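Local structure of putative trimethylamine methyltransferase (Rhizobium meliloti, 4YYC) at residues A[75-80]-A[85-90]; A[81-86]-A[301-306]; A[191-196]-A[215-220]. The protein probably transfers methyl groups as a member of the trimethylamine methyltransferase (MttB) family, although its natural substrate is uncertain. All coordinates share one frame; numbering follows the deposited sequence.

Contact 1: A[75-80]-A[85-90]; sequences IEFRDD and DLWKAA
In both Phe77 (chi1 -80°) and Trp87 (chi1 -83°) CG stands anti to the carbonyl carbon, and with both CB atoms directed at the opposing segment the two rings meet between strand 75-77 and helix 81-90. They form a T-shaped stack. The pyrrole edge of the indole is turned to one face of Phe77, with the planes inclined at 64° and the ring centroids 4.5 Å apart. Trp87 NE1 leads this edge and sits above the rim of the phenyl ring, 3.5 Å from Phe77 CZ and equally near Phe77 CE2. The carbonyl oxygen Ile75 O approaches the same phenyl ring at its edge. Replacing Phe77 by an alanine is likely to open a gap in front of the indole and leave its NE1 edge without an aromatic face. Beyond Phe77, Arg78 NE donates to Glu76 OE1 in a salt bridge of 2.8 Å, the carboxylate oxygen offering its anti lone pair, while Glu76 OE2 pairs with Arg98. At the N-cap position of helix 81-90, Asp80 OD1 accepts from Ala83 N, and Asp80 OD2 forms a salt bridge with Lys261. Phe77 also meets Phe252 on the adjacent parallel strand and Leu257 of helix 254-265; Trp87 goes on to an edge-to-face pair with Phe101 and to Ala302 and Leu306 of helix 286-307.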
loop_
_atom_site.group_PDB
_atom_site.type_symbol
_atom_site.label_atom_id
_atom_site.label_comp_id
_atom_site.label_asym_id
_atom_site.label_seq_id
_atom_site.Cartn_x
_atom_site.Cartn_y
_atom_site.Cartn_z
ATOM N N ILE A 75 12.391 22.814 -24.561
ATOM C CA ILE A 75 12.518 23.042 -23.121
ATOM C C ILE A 75 13.279 24.345 -22.923
ATOM O O ILE A 75 14.294 24.574 -23.567
ATOM C CB ILE A 75 13.303 21.897 -22.477
ATOM C CG1 ILE A 75 12.648 20.534 -22.758
ATOM C CG2 ILE A 75 13.482 22.137 -20.988
ATOM C CD1 ILE A 75 11.323 20.275 -22.088
ATOM N N GLU A 76 12.775 25.202 -22.058
ATOM C CA GLU A 76 13.494 26.447 -21.734
ATOM C C GLU A 76 14.681 26.188 -20.810
ATOM O O GLU A 76 14.548 25.496 -19.811
ATOM C CB GLU A 76 12.558 27.431 -21.044
ATOM C CG GLU A 76 11.357 27.853 -21.884
ATOM C CD GLU A 76 11.582 29.170 -22.583
ATOM O OE1 GLU A 76 11.842 30.178 -21.894
ATOM O OE2 GLU A 76 11.531 29.211 -23.834
ATOM N N PHE A 77 15.843 26.766 -21.142
ATOM C CA PHE A 77 16.984 26.797 -20.266
ATOM C C PHE A 77 17.171 28.271 -20.026
ATOM O O PHE A 77 17.688 28.980 -20.881
ATOM C CB PHE A 77 18.196 26.118 -20.916
ATOM C CG PHE A 77 18.153 24.612 -20.816
ATOM C CD1 PHE A 77 17.233 23.864 -21.552
ATOM C CD2 PHE A 77 18.993 23.944 -19.935
ATOM C CE1 PHE A 77 17.162 22.489 -21.384
ATOM C CE2 PHE A 77 18.925 22.569 -19.773
ATOM C CZ PHE A 77 18.003 21.844 -20.482
ATOM N N ARG A 78 16.707 28.761 -18.876
ATOM C CA ARG A 78 16.605 30.215 -18.670
ATOM C C ARG A 78 17.757 30.834 -17.908
ATOM O O ARG A 78 18.261 30.253 -16.980
ATOM C CB ARG A 78 15.310 30.544 -17.961
ATOM C CG ARG A 78 14.128 30.193 -18.809
ATOM C CD ARG A 78 12.822 30.610 -18.161
ATOM N NE ARG A 78 11.691 30.456 -19.084
ATOM C CZ ARG A 78 10.415 30.635 -18.719
ATOM N NH1 ARG A 78 10.113 30.934 -17.461
ATOM N NH2 ARG A 78 9.434 30.481 -19.605
ATOM N N ASP A 79 18.141 32.029 -18.341
ATOM C CA ASP A 79 19.118 32.864 -17.672
ATOM C C ASP A 79 20.461 32.161 -17.510
ATOM O O ASP A 79 21.147 32.394 -16.515
ATOM C CB ASP A 79 18.534 33.372 -16.321
ATOM C CG ASP A 79 17.219 34.106 -16.496
ATOM O OD1 ASP A 79 17.211 35.076 -17.225
ATOM O OD2 ASP A 79 16.176 33.662 -15.969
ATOM N N ASP A 80 20.847 31.346 -18.511
ATOM C CA ASP A 80 22.097 30.570 -18.506
ATOM C C ASP A 80 22.662 30.451 -19.918
ATOM O O ASP A 80 22.399 29.514 -20.671
ATOM C CB ASP A 80 21.924 29.180 -17.882
ATOM C CG ASP A 80 23.264 28.525 -17.554
ATOM O OD1 ASP A 80 24.274 28.796 -18.229
ATOM O OD2 ASP A 80 23.312 27.762 -16.572
ATOM N N ASP A 85 24.858 27.705 -25.100
ATOM C CA ASP A 85 26.007 27.415 -25.934
ATOM C C ASP A 85 26.324 25.943 -25.953
ATOM O O ASP A 85 26.671 25.415 -27.003
ATOM C CB ASP A 85 27.255 28.187 -25.515
ATOM C CG ASP A 85 27.185 29.648 -25.847
ATOM O OD1 ASP A 85 26.223 30.120 -26.506
ATOM O OD2 ASP A 85 28.139 30.381 -25.482
ATOM N N LEU A 86 26.189 25.274 -24.814
ATOM C CA LEU A 86 26.442 23.831 -24.772
ATOM C C LEU A 86 25.475 23.060 -25.661
ATOM O O LEU A 86 25.863 22.135 -26.366
ATOM C CB LEU A 86 26.418 23.319 -23.342
ATOM C CG LEU A 86 27.617 23.716 -22.513
ATOM C CD1 LEU A 86 27.351 23.550 -21.024
ATOM C CD2 LEU A 86 28.840 22.918 -22.932
ATOM N N TRP A 87 24.210 23.473 -25.642
ATOM C CA TRP A 87 23.171 22.821 -26.433
ATOM C C TRP A 87 23.382 23.067 -27.927
ATOM O O TRP A 87 23.243 22.140 -28.718
ATOM C CB TRP A 87 21.751 23.230 -25.966
ATOM C CG TRP A 87 21.295 22.426 -24.788
ATOM C CD1 TRP A 87 20.984 22.872 -23.533
ATOM C CD2 TRP A 87 21.161 20.994 -24.746
ATOM N NE1 TRP A 87 20.617 21.818 -22.739
ATOM C CE2 TRP A 87 20.753 20.649 -23.445
ATOM C CE3 TRP A 87 21.364 19.969 -25.691
ATOM C CZ2 TRP A 87 20.516 19.322 -23.080
ATOM C CZ3 TRP A 87 21.136 18.660 -25.315
ATOM C CH2 TRP A 87 20.729 18.359 -24.009
ATOM N N LYS A 88 23.742 24.296 -28.302
ATOM C CA LYS A 88 23.971 24.585 -29.709
ATOM C C LYS A 88 25.125 23.725 -30.206
ATOM O O LYS A 88 25.059 23.156 -31.288
ATOM C CB LYS A 88 24.265 26.050 -29.973
ATOM C CG LYS A 88 24.481 26.304 -31.461
ATOM N N ALA A 89 26.177 23.621 -29.405
ATOM C CA ALA A 89 27.358 22.832 -29.785
ATOM C C ALA A 89 27.056 21.353 -29.929
ATOM O O ALA A 89 27.674 20.691 -30.761
ATOM C CB ALA A 89 28.470 23.025 -28.773
ATOM N N ALA A 90 26.142 20.845 -29.107
ATOM C CA ALA A 90 25.709 19.462 -29.151
ATOM C C ALA A 90 24.775 19.173 -30.327
ATOM O O ALA A 90 24.455 18.008 -30.565
ATOM C CB ALA A 90 25.052 19.045 -27.852
#

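Contact 2: A[81-86]-A[301-306]; sequences AEALDL and AAFTQL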
loop_
_atom_site.group_PDB
_atom_site.type_symbol
_atom_site.label_atom_id
_atom_site.label_comp_id
_atom_site.label_asym_id
_atom_site.label_seq_id
_atom_site.Cartn_x
_atom_site.Cartn_y
_atom_site.Cartn_z
ATOM N N ALA A 81 23.444 31.467 -20.277
ATOM C CA ALA A 81 23.996 31.547 -21.613
ATOM C C ALA A 81 24.937 30.386 -21.910
ATOM O O ALA A 81 24.988 29.909 -23.011
ATOM C CB ALA A 81 24.739 32.858 -21.813
ATOM N N GLU A 82 25.690 29.959 -20.914
ATOM C CA GLU A 82 26.583 28.822 -21.082
ATOM C C GLU A 82 25.789 27.553 -21.481
ATOM O O GLU A 82 26.201 26.778 -22.352
ATOM C CB GLU A 82 27.360 28.584 -19.802
ATOM C CG GLU A 82 28.296 27.385 -19.864
ATOM C CD GLU A 82 28.955 27.045 -18.531
ATOM O OE1 GLU A 82 28.636 27.681 -17.501
ATOM O OE2 GLU A 82 29.819 26.124 -18.545
ATOM N N ALA A 83 24.658 27.351 -20.841
ATOM C CA ALA A 83 23.839 26.179 -21.150
ATOM C C ALA A 83 23.375 26.214 -22.591
ATOM O O ALA A 83 23.348 25.183 -23.278
ATOM C CB ALA A 83 22.633 26.117 -20.217
ATOM N N LEU A 84 22.948 27.393 -23.047
ATOM C CA LEU A 84 22.521 27.520 -24.448
ATOM C C LEU A 84 23.663 27.225 -25.418
ATOM O O LEU A 84 23.451 26.595 -26.472
ATOM C CB LEU A 84 21.908 28.887 -24.737
ATOM C CG LEU A 84 20.662 29.265 -23.956
ATOM C CD1 LEU A 84 20.146 30.616 -24.430
ATOM C CD2 LEU A 84 19.586 28.202 -24.044
ATOM N N ASP A 85 24.858 27.705 -25.100
ATOM C CA ASP A 85 26.007 27.415 -25.934
ATOM C C ASP A 85 26.324 25.943 -25.953
ATOM O O ASP A 85 26.671 25.415 -27.003
ATOM C CB ASP A 85 27.255 28.187 -25.515
ATOM C CG ASP A 85 27.185 29.648 -25.847
ATOM O OD1 ASP A 85 26.223 30.120 -26.506
ATOM O OD2 ASP A 85 28.139 30.381 -25.482
ATOM N N LEU A 86 26.189 25.274 -24.814
ATOM C CA LEU A 86 26.442 23.831 -24.772
ATOM C C LEU A 86 25.475 23.060 -25.661
ATOM O O LEU A 86 25.863 22.135 -26.366
ATOM C CB LEU A 86 26.418 23.319 -23.342
ATOM C CG LEU A 86 27.617 23.716 -22.513
ATOM C CD1 LEU A 86 27.351 23.550 -21.024
ATOM C CD2 LEU A 86 28.840 22.918 -22.932
ATOM N N ALA A 301 18.745 15.677 -17.632
ATOM C CA ALA A 301 19.768 14.659 -17.422
ATOM C C ALA A 301 20.820 14.701 -18.508
ATOM O O ALA A 301 22.032 14.618 -18.216
ATOM C CB ALA A 301 19.155 13.280 -17.300
ATOM N N ALA A 302 20.417 14.870 -19.783
ATOM C CA ALA A 302 21.429 14.953 -20.852
ATOM C C ALA A 302 22.333 16.147 -20.662
ATOM O O ALA A 302 23.535 16.049 -20.957
ATOM C CB ALA A 302 20.755 15.026 -22.212
ATOM N N PHE A 303 21.780 17.251 -20.149
ATOM C CA PHE A 303 22.583 18.420 -19.832
ATOM C C PHE A 303 23.769 18.093 -18.931
ATOM O O PHE A 303 24.896 18.601 -19.140
ATOM C CB PHE A 303 21.717 19.499 -19.192
ATOM C CG PHE A 303 22.481 20.779 -18.912
ATOM C CD1 PHE A 303 22.972 21.554 -19.941
ATOM C CD2 PHE A 303 22.772 21.125 -17.623
ATOM C CE1 PHE A 303 23.715 22.720 -19.654
ATOM C CE2 PHE A 303 23.485 22.284 -17.312
ATOM C CZ PHE A 303 23.948 23.074 -18.322
ATOM N N THR A 304 23.573 17.235 -17.952
ATOM C CA THR A 304 24.691 16.887 -17.048
ATOM C C THR A 304 25.882 16.274 -17.822
ATOM O O THR A 304 27.036 16.510 -17.471
ATOM C CB THR A 304 24.273 15.945 -15.901
ATOM O OG1 THR A 304 23.942 14.654 -16.444
ATOM C CG2 THR A 304 23.128 16.555 -15.061
ATOM N N GLN A 305 25.575 15.552 -18.903
ATOM C CA GLN A 305 26.612 14.879 -19.684
ATOM C C GLN A 305 27.330 15.870 -20.578
ATOM O O GLN A 305 28.471 15.626 -20.963
ATOM C CB GLN A 305 26.036 13.708 -20.505
ATOM C CG GLN A 305 25.258 12.667 -19.698
ATOM C CD GLN A 305 26.101 12.070 -18.622
ATOM O OE1 GLN A 305 27.075 11.324 -18.923
ATOM N NE2 GLN A 305 25.795 12.393 -17.358
ATOM N N LEU A 306 26.664 16.983 -20.907
ATOM C CA LEU A 306 27.329 18.075 -21.622
ATOM C C LEU A 306 28.364 18.779 -20.777
ATOM O O LEU A 306 29.342 19.361 -21.311
ATOM C CB LEU A 306 26.330 19.059 -22.221
ATOM C CG LEU A 306 25.354 18.505 -23.261
ATOM C CD1 LEU A 306 24.413 19.616 -23.658
ATOM C CD2 LEU A 306 26.058 17.944 -24.454
#
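Ala83 and Phe303 form the close-packed end of a nearly perpendicular helix crossing, in which the axes of 81-86 and 301-306 pass 10.7 Å apart at 87°. The small alanine admits the large ring: Ala83 CB lies 3.6 Å from Phe303 CE1 and 3.8 Å from Phe303 CZ, so the far corner of the phenyl group does the touching. Phe303 does not aim its CB straight at the other helix. Its CG lies opposite the backbone N (chi1 -177°), and this torsion carries the end of the ring across the gap. Leu86 adds a second contact to the same corner, its CD1 methyl coming 4.0 Å from Phe303 CE1 as the two side chains cross at about a right angle. Both Ala83 and Phe303 are buried.

Toward the partly exposed side the fit relaxes. There Leu86 and Leu306 face each other with longer separations, 4.2 Å from Leu86 CB to Leu306 CD1, and each also lays a methyl near the other's backbone: Leu86 CD2 approaches Leu306 O at 3.9 Å, and Leu306 CD1 comes to 4.0 Å from Leu86 O.

The polar side chains of Glu82, Thr304 and Gln305 find their partners away from this interface. Glu82 forms salt bridges with Lys261 and Arg265; Thr304 OG1 donates to Ala301 O at 2.6 Å, and Gln305 NE2 in turn donates to Thr304 OG1, while Gln305 OE1 accepts from Gly310 N. What joins helix 81-90 to helix 286-307 here is van der Waals contact, of methyls with an aromatic ring, with aliphatic carbons and with backbone carbonyl oxygens, without a hydrogen bond or salt bridge between the two segments.

Contact 3: A[191-196]-A[215-220]; sequences KRHLDM and PERAED
His193 and Asp220 make a His-carboxylate hydrogen bond between helices 192-202 and 215-229, which flank strand 208-209 in a helix-strand-helix unit consistent with the TIM barrel of this family. His193 NE2 donates to Asp220 OD2 over 2.7 Å, nearly straight at 173°. The oxygen offers its anti lone pair, and ring and carboxylate lie almost coplanar, 7° apart. Leu194 and Arg217 sandwich the imidazole: Arg217 CG sits over the centre of one face in a CH-pi contact, 3.5 Å from the ring centroid, while Leu194 CG covers the opposite face nearer the rim. The His193 torsion (chi1 68°) places CG between the backbone N and carbonyl carbon, swinging the ring toward the second helix.

An outer shell surrounds these groups. Asp220 OD1 forms a salt bridge with Arg516 of helix 503-518, so the carboxylate is held at both oxygens, and that positive charge probably tempers its negative one. Arg217 is extended from CG to NE, and its NH1 bonds Thr213 OG1, consistent with a fixed course for the chain that crosses the imidazole. Against the bonded oxygen itself rests a methyl group, Leu194 CD2, 3.8 Å from Asp220 OD2.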
loop_
_atom_site.group_PDB
_atom_site.type_symbol
_atom_site.label_atom_id
_atom_site.label_comp_id
_atom_site.label_asym_id
_atom_site.label_seq_id
_atom_site.Cartn_x
_atom_site.Cartn_y
_atom_site.Cartn_z
ATOM N N LYS A 191 24.231 31.736 4.971
ATOM C CA LYS A 191 25.208 30.942 5.719
ATOM C C LYS A 191 24.746 29.561 6.136
ATOM O O LYS A 191 25.581 28.705 6.441
ATOM C CB LYS A 191 25.616 31.694 6.980
ATOM C CG LYS A 191 26.467 32.929 6.674
ATOM C CD LYS A 191 26.620 33.802 7.883
ATOM C CE LYS A 191 27.218 35.119 7.462
ATOM N NZ LYS A 191 27.653 35.911 8.638
ATOM N N ARG A 192 23.441 29.376 6.195
ATOM C CA ARG A 192 22.877 28.165 6.798
ATOM C C ARG A 192 23.305 26.883 6.117
ATOM O O ARG A 192 23.384 25.847 6.747
ATOM C CB ARG A 192 21.353 28.262 6.937
ATOM C CG ARG A 192 20.600 28.341 5.627
ATOM C CD ARG A 192 19.100 28.499 5.733
ATOM N NE ARG A 192 18.708 29.681 6.456
ATOM C CZ ARG A 192 17.474 30.213 6.419
ATOM N NH1 ARG A 192 16.537 29.665 5.645
ATOM N NH2 ARG A 192 17.198 31.291 7.144
ATOM N N HIS A 193 23.552 26.916 4.804
ATOM C CA HIS A 193 24.027 25.742 4.093
ATOM C C HIS A 193 25.272 25.113 4.710
ATOM O O HIS A 193 25.458 23.876 4.695
ATOM C CB HIS A 193 24.311 26.037 2.625
ATOM C CG HIS A 193 25.481 26.960 2.386
ATOM N ND1 HIS A 193 25.452 28.309 2.649
ATOM C CD2 HIS A 193 26.717 26.706 1.901
ATOM C CE1 HIS A 193 26.601 28.856 2.310
ATOM N NE2 HIS A 193 27.381 27.903 1.840
ATOM N N LEU A 194 26.132 25.955 5.273
ATOM C CA LEU A 194 27.373 25.474 5.856
ATOM C C LEU A 194 27.085 24.616 7.093
ATOM O O LEU A 194 27.641 23.536 7.266
ATOM C CB LEU A 194 28.240 26.670 6.275
ATOM C CG LEU A 194 28.690 27.527 5.092
ATOM C CD1 LEU A 194 29.111 28.886 5.581
ATOM C CD2 LEU A 194 29.759 26.842 4.261
ATOM N N ASP A 195 26.199 25.117 7.927
ATOM C CA ASP A 195 25.753 24.375 9.135
ATOM C C ASP A 195 24.960 23.118 8.818
ATOM O O ASP A 195 25.051 22.128 9.564
ATOM C CB ASP A 195 24.971 25.312 10.051
ATOM C CG ASP A 195 25.828 26.421 10.565
ATOM O OD1 ASP A 195 26.731 26.179 11.423
ATOM O OD2 ASP A 195 25.684 27.550 10.073
HETATM N N MSE A 196 24.188 23.186 7.740
HETATM C CA MSE A 196 23.348 22.049 7.308
HETATM C C MSE A 196 24.306 20.949 6.878
HETATM O O MSE A 196 24.189 19.820 7.350
HETATM C CB MSE A 196 22.406 22.516 6.230
HETATM C CG MSE A 196 21.314 23.414 6.805
HETATM SE SE MSE A 196 20.517 24.564 5.388
HETATM C CE MSE A 196 19.379 23.202 4.720
ATOM N N PRO A 215 24.792 28.567 -6.629
ATOM C CA PRO A 215 25.977 27.818 -7.074
ATOM C C PRO A 215 27.172 27.876 -6.123
ATOM O O PRO A 215 27.880 26.897 -5.958
ATOM C CB PRO A 215 26.298 28.416 -8.453
ATOM C CG PRO A 215 25.124 29.262 -8.812
ATOM C CD PRO A 215 24.205 29.438 -7.651
ATOM N N GLU A 216 27.402 29.016 -5.497
ATOM C CA GLU A 216 28.490 29.135 -4.541
ATOM C C GLU A 216 28.328 28.194 -3.332
ATOM O O GLU A 216 29.317 27.778 -2.722
ATOM C CB GLU A 216 28.678 30.604 -4.105
ATOM C CG GLU A 216 27.470 31.224 -3.425
ATOM C CD GLU A 216 26.502 32.004 -4.353
ATOM O OE1 GLU A 216 26.405 31.737 -5.606
ATOM O OE2 GLU A 216 25.829 32.938 -3.775
ATOM N N ARG A 217 27.078 27.868 -3.015
ATOM C CA ARG A 217 26.769 26.930 -1.927
ATOM C C ARG A 217 27.037 25.506 -2.325
ATOM O O ARG A 217 27.505 24.705 -1.505
ATOM C CB ARG A 217 25.338 27.125 -1.423
ATOM C CG ARG A 217 25.104 28.534 -0.941
ATOM C CD ARG A 217 23.700 28.858 -0.580
ATOM N NE ARG A 217 23.566 30.296 -0.432
ATOM C CZ ARG A 217 22.428 30.979 -0.536
ATOM N NH1 ARG A 217 21.248 30.392 -0.720
ATOM N NH2 ARG A 217 22.490 32.292 -0.411
ATOM N N ALA A 218 26.806 25.194 -3.599
ATOM C CA ALA A 218 27.240 23.916 -4.137
ATOM C C ALA A 218 28.760 23.849 -4.120
ATOM O O ALA A 218 29.327 22.805 -3.780
ATOM C CB ALA A 218 26.657 23.706 -5.530
ATOM N N GLU A 219 29.452 24.939 -4.486
ATOM C CA GLU A 219 30.911 24.946 -4.413
ATOM C C GLU A 219 31.384 24.723 -2.978
ATOM O O GLU A 219 32.314 23.941 -2.725
ATOM C CB GLU A 219 31.462 26.253 -5.005
ATOM C CG GLU A 219 31.286 26.301 -6.514
ATOM C CD GLU A 219 31.580 27.655 -7.114
ATOM O OE1 GLU A 219 31.707 28.633 -6.361
ATOM O OE2 GLU A 219 31.722 27.721 -8.356
ATOM N N ASP A 220 30.719 25.381 -2.033
ATOM C CA ASP A 220 31.061 25.165 -0.621
ATOM C C ASP A 220 30.857 23.702 -0.188
ATOM O O ASP A 220 31.665 23.160 0.575
ATOM C CB ASP A 220 30.248 26.058 0.312
ATOM C CG ASP A 220 30.640 27.533 0.248
ATOM O OD1 ASP A 220 31.734 27.916 -0.235
ATOM O OD2 ASP A 220 29.845 28.379 0.740
#

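Contacts 1 and 2 are two sides of one apolar cluster built on helix 81-90: their centres lie 6 Å apart, they share Asp85 and Leu86, and Trp87 joins them, with Trp87 NE1 3.7 Å from Phe303 CD1. Contact 3 is separate, its centre 26 Å from that of contact 1 and 23 Å from that of contact 2, with nearest atoms about 8 and 9 Å away. Helix 254-265 is a common neighbour, touching contacts 1 and 2 through Leu257 and Lys261 and contact 3 through Val262, which packs on Ala218 and Glu219. The side chain of Arg217 in contact 3 is about 13 Å from the bound unknown ligand, too far to touch it.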